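Local coordinates for serine acetyltransferase (Bacteroides vulgatus ATCC 8482, PDB 3F1X), which probably transfers an acetyl group to serine, as an acyltransferase of the serine acetyltransferase family in amino-acid biosynthesis, at residues V46-F58 against I151-I165. Numbering follows the deposited sequence.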
# COMPACT_ATOMS: atom_id res chain seq x y z
N VAL A 46 -19.35 2.18 -1.20
CA VAL A 46 -19.92 3.48 -1.53
C VAL A 46 -19.20 4.12 -2.72
O VAL A 46 -19.84 4.75 -3.56
CB VAL A 46 -19.87 4.45 -0.32
CG1 VAL A 46 -20.40 5.81 -0.72
CG2 VAL A 46 -20.71 3.91 0.82
N GLU A 47 -17.89 3.95 -2.82
CA GLU A 47 -17.15 4.53 -3.94
C GLU A 47 -17.54 3.89 -5.28
O GLU A 47 -17.61 4.56 -6.31
CB GLU A 47 -15.64 4.41 -3.70
CG GLU A 47 -15.13 5.30 -2.56
CD GLU A 47 -15.30 6.78 -2.86
OE1 GLU A 47 -14.67 7.25 -3.83
OE2 GLU A 47 -16.07 7.46 -2.14
N LEU A 48 -17.79 2.58 -5.26
CA LEU A 48 -18.19 1.86 -6.47
C LEU A 48 -19.59 2.30 -6.85
O LEU A 48 -19.90 2.47 -8.03
CB LEU A 48 -18.15 0.35 -6.23
CG LEU A 48 -16.76 -0.29 -6.22
CD1 LEU A 48 -16.81 -1.64 -5.52
CD2 LEU A 48 -16.25 -0.42 -7.64
N ALA A 49 -20.45 2.47 -5.85
CA ALA A 49 -21.81 2.92 -6.11
C ALA A 49 -21.77 4.26 -6.83
O ALA A 49 -22.52 4.48 -7.78
CB ALA A 49 -22.58 3.04 -4.80
N ARG A 50 -20.89 5.16 -6.38
CA ARG A 50 -20.73 6.48 -6.99
C ARG A 50 -20.26 6.38 -8.44
O ARG A 50 -20.71 7.13 -9.30
CB ARG A 50 -19.66 7.32 -6.27
CG ARG A 50 -19.88 7.62 -4.80
CD ARG A 50 -18.85 8.68 -4.37
NE ARG A 50 -18.61 8.70 -2.93
CZ ARG A 50 -19.52 9.03 -2.02
NH1 ARG A 50 -19.18 9.01 -0.73
NH2 ARG A 50 -20.75 9.36 -2.38
N ALA A 51 -19.31 5.48 -8.67
CA ALA A 51 -18.73 5.29 -9.99
C ALA A 51 -19.71 4.68 -10.96
O ALA A 51 -19.57 4.83 -12.17
CB ALA A 51 -17.49 4.41 -9.88
N ILE A 52 -20.70 3.97 -10.43
CA ILE A 52 -21.71 3.35 -11.26
C ILE A 52 -22.86 4.34 -11.51
O ILE A 52 -23.43 4.38 -12.59
CB ILE A 52 -22.28 2.09 -10.58
CG1 ILE A 52 -21.20 1.02 -10.48
CG2 ILE A 52 -23.48 1.57 -11.36
CD1 ILE A 52 -21.54 -0.12 -9.54
N ILE A 53 -23.18 5.12 -10.49
CA ILE A 53 -24.25 6.11 -10.61
C ILE A 53 -23.82 7.27 -11.51
O ILE A 53 -24.60 7.77 -12.31
CB ILE A 53 -24.65 6.65 -9.22
CG1 ILE A 53 -25.34 5.55 -8.42
CG2 ILE A 53 -25.53 7.91 -9.37
CD1 ILE A 53 -25.45 5.82 -6.92
N PHE A 54 -22.57 7.69 -11.37
CA PHE A 54 -22.02 8.78 -12.19
C PHE A 54 -20.87 8.21 -13.00
O PHE A 54 -19.70 8.47 -12.70
CB PHE A 54 -21.51 9.90 -11.29
CG PHE A 54 -22.55 10.46 -10.36
CD1 PHE A 54 -23.61 11.22 -10.86
CD2 PHE A 54 -22.46 10.25 -8.99
CE1 PHE A 54 -24.58 11.75 -10.00
CE2 PHE A 54 -23.42 10.77 -8.11
CZ PHE A 54 -24.48 11.52 -8.62
N PRO A 55 -21.17 7.44 -14.05
CA PRO A 55 -20.14 6.84 -14.89
C PRO A 55 -19.11 7.78 -15.50
O PRO A 55 -19.46 8.80 -16.09
CB PRO A 55 -20.95 6.08 -15.95
CG PRO A 55 -22.19 6.90 -16.07
CD PRO A 55 -22.51 7.25 -14.63
N GLY A 56 -17.84 7.43 -15.36
CA GLY A 56 -16.79 8.26 -15.91
C GLY A 56 -16.30 9.36 -14.98
O GLY A 56 -15.23 9.92 -15.22
N TYR A 57 -17.06 9.67 -13.93
CA TYR A 57 -16.65 10.71 -12.99
C TYR A 57 -15.86 10.10 -11.85
O TYR A 57 -14.86 10.65 -11.40
CB TYR A 57 -17.85 11.47 -12.43
CG TYR A 57 -18.31 12.59 -13.31
CD1 TYR A 57 -19.27 12.39 -14.30
CD2 TYR A 57 -17.75 13.86 -13.19
CE1 TYR A 57 -19.67 13.44 -15.14
CE2 TYR A 57 -18.14 14.91 -14.02
CZ TYR A 57 -19.10 14.69 -15.00
OH TYR A 57 -19.47 15.73 -15.82
N PHE A 58 -16.34 8.95 -11.39
CA PHE A 58 -15.70 8.21 -10.33
C PHE A 58 -15.34 6.87 -10.96
O PHE A 58 -14.60 6.07 -10.38
CB PHE A 58 -16.67 7.98 -9.16
CG PHE A 58 -17.00 9.22 -8.39
CD1 PHE A 58 -16.12 9.74 -7.45
CD2 PHE A 58 -18.22 9.89 -8.61
CE1 PHE A 58 -16.43 10.90 -6.72
CE2 PHE A 58 -18.54 11.05 -7.89
CZ PHE A 58 -17.65 11.55 -6.94
N ILE A 151 -20.70 17.17 -8.91
CA ILE A 151 -20.58 15.73 -8.66
C ILE A 151 -19.17 15.38 -8.19
O ILE A 151 -19.00 14.55 -7.29
CB ILE A 151 -20.85 14.92 -9.95
CG1 ILE A 151 -22.30 15.13 -10.39
CG2 ILE A 151 -20.56 13.43 -9.71
CD1 ILE A 151 -22.62 14.50 -11.73
N SER A 152 -18.18 16.03 -8.79
CA SER A 152 -16.78 15.77 -8.48
C SER A 152 -16.21 16.18 -7.13
O SER A 152 -15.37 15.46 -6.58
CB SER A 152 -15.90 16.35 -9.60
OG SER A 152 -16.07 15.62 -10.80
N CYS A 153 -16.65 17.31 -6.57
CA CYS A 153 -16.09 17.71 -5.28
C CYS A 153 -17.03 18.31 -4.24
O CYS A 153 -16.61 18.58 -3.12
CB CYS A 153 -14.91 18.66 -5.49
SG CYS A 153 -15.33 20.30 -6.10
N TYR A 154 -18.29 18.54 -4.59
CA TYR A 154 -19.23 19.10 -3.62
C TYR A 154 -19.53 18.04 -2.56
O TYR A 154 -19.96 16.93 -2.88
CB TYR A 154 -20.52 19.53 -4.30
CG TYR A 154 -20.46 20.92 -4.87
CD1 TYR A 154 -19.30 21.40 -5.48
CD2 TYR A 154 -21.56 21.76 -4.82
CE1 TYR A 154 -19.25 22.68 -6.03
CE2 TYR A 154 -21.53 23.04 -5.37
CZ TYR A 154 -20.36 23.49 -5.97
OH TYR A 154 -20.32 24.76 -6.52
N PRO A 155 -19.30 18.37 -1.28
CA PRO A 155 -19.55 17.44 -0.18
C PRO A 155 -21.01 17.04 -0.02
O PRO A 155 -21.31 15.90 0.34
CB PRO A 155 -19.01 18.20 1.03
CG PRO A 155 -19.29 19.64 0.67
CD PRO A 155 -18.87 19.69 -0.78
N ALA A 156 -21.92 17.97 -0.28
CA ALA A 156 -23.35 17.70 -0.15
C ALA A 156 -23.81 16.53 -1.01
O ALA A 156 -24.56 15.68 -0.55
CB ALA A 156 -24.14 18.95 -0.49
N ILE A 157 -23.38 16.49 -2.27
CA ILE A 157 -23.78 15.41 -3.16
C ILE A 157 -23.32 14.06 -2.62
O ILE A 157 -24.01 13.07 -2.77
CB ILE A 157 -23.21 15.60 -4.58
CG1 ILE A 157 -23.75 16.89 -5.18
CG2 ILE A 157 -23.63 14.42 -5.47
CD1 ILE A 157 -25.25 16.90 -5.37
N ARG A 158 -22.15 14.05 -2.00
CA ARG A 158 -21.60 12.83 -1.43
C ARG A 158 -22.44 12.36 -0.25
O ARG A 158 -22.75 11.18 -0.14
CB ARG A 158 -20.15 13.07 -0.98
CG ARG A 158 -19.21 13.28 -2.14
CD ARG A 158 -17.80 13.68 -1.71
NE ARG A 158 -16.93 13.88 -2.87
CZ ARG A 158 -15.65 14.23 -2.80
NH1 ARG A 158 -14.94 14.39 -3.91
NH2 ARG A 158 -15.09 14.43 -1.61
N ALA A 159 -22.83 13.29 0.62
CA ALA A 159 -23.65 12.95 1.77
C ALA A 159 -25.03 12.48 1.32
O ALA A 159 -25.54 11.47 1.80
CB ALA A 159 -23.79 14.16 2.70
N ILE A 160 -25.63 13.22 0.39
CA ILE A 160 -26.96 12.87 -0.12
C ILE A 160 -26.91 11.52 -0.85
O ILE A 160 -27.83 10.71 -0.74
CB ILE A 160 -27.50 13.98 -1.06
CG1 ILE A 160 -27.72 15.26 -0.25
CG2 ILE A 160 -28.82 13.55 -1.71
CD1 ILE A 160 -27.98 16.48 -1.10
N SER A 161 -25.83 11.27 -1.58
CA SER A 161 -25.68 10.01 -2.28
C SER A 161 -25.61 8.88 -1.26
O SER A 161 -26.32 7.88 -1.39
CB SER A 161 -24.41 10.01 -3.13
OG SER A 161 -24.50 10.95 -4.17
N ASN A 162 -24.76 9.04 -0.25
CA ASN A 162 -24.61 8.02 0.79
C ASN A 162 -25.97 7.77 1.46
O ASN A 162 -26.35 6.63 1.72
CB ASN A 162 -23.59 8.45 1.86
CG ASN A 162 -22.15 8.12 1.48
OD1 ASN A 162 -21.71 8.39 0.37
ND2 ASN A 162 -21.40 7.55 2.43
N TYR A 163 -26.69 8.85 1.75
CA TYR A 163 -28.01 8.75 2.36
C TYR A 163 -28.97 7.92 1.51
O TYR A 163 -29.56 6.95 2.00
CB TYR A 163 -28.63 10.14 2.58
CG TYR A 163 -30.13 10.07 2.67
CD1 TYR A 163 -30.75 9.51 3.78
CD2 TYR A 163 -30.93 10.45 1.60
CE1 TYR A 163 -32.14 9.31 3.81
CE2 TYR A 163 -32.32 10.26 1.62
CZ TYR A 163 -32.91 9.69 2.72
OH TYR A 163 -34.27 9.48 2.72
N ARG A 164 -29.16 8.29 0.25
CA ARG A 164 -30.08 7.55 -0.61
C ARG A 164 -29.66 6.09 -0.76
O ARG A 164 -30.51 5.21 -0.88
CB ARG A 164 -30.23 8.23 -1.97
CG ARG A 164 -30.88 9.61 -1.88
CD ARG A 164 -31.50 10.03 -3.20
NE ARG A 164 -31.91 11.44 -3.22
CZ ARG A 164 -32.95 11.94 -2.56
NH1 ARG A 164 -33.71 11.14 -1.81
NH2 ARG A 164 -33.23 13.23 -2.64
N ILE A 165 -28.36 5.83 -0.73
CA ILE A 165 -27.88 4.47 -0.83
C ILE A 165 -28.26 3.71 0.45
O ILE A 165 -28.78 2.58 0.39
CB ILE A 165 -26.34 4.43 -1.00
CG1 ILE A 165 -25.97 4.85 -2.42
CG2 ILE A 165 -25.81 3.04 -0.69
CD1 ILE A 165 -24.50 5.06 -2.64
O HOH W 1 -21.42 10.72 -4.69
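Arg50 reaches from helix 39-53 to Asn162 on helix 155-171. Its CB points past the partner helix. The chain runs extended from CG to NE, and the turn at chi4 (-65°) sets the guanidinium against Asn162. CD lies over the ring of Phe58. Arg50 NE meets Glu47 OE2 in a salt bridge of 2.9 Å. Arg50 NH1 and NH2 both reach Asn162 OD1, at 2.8 and 3.1 Å. Both bonds are weak and bent at the hydrogen; the guanidinium and amide planes are 23° apart. Val46 CG1 lies over one face and Arg158 CG over the opposite one, both toward the rim. NH2 also donates to a water that donates to Ser161 OG. A leucine in place of Arg50 would probably leave Glu47 without its charged mate and Asn162 OD1 without two donors.

Ile151, on helix 147-153, packs on Phe54 and Phe58. Ile151 CG2 sits 3.8 Å from the Phe54 ring centroid in a CH-pi contact. Ile151 CG2 also touches Phe58 CE2 at 3.6 Å. Ala49 CB packs on Ile165 CD1. Segments 46-53 and 155-165 cross at 102°, a buried packing within the helical N-terminal part that precedes the left-handed parallel beta-helix of serine acetyltransferases.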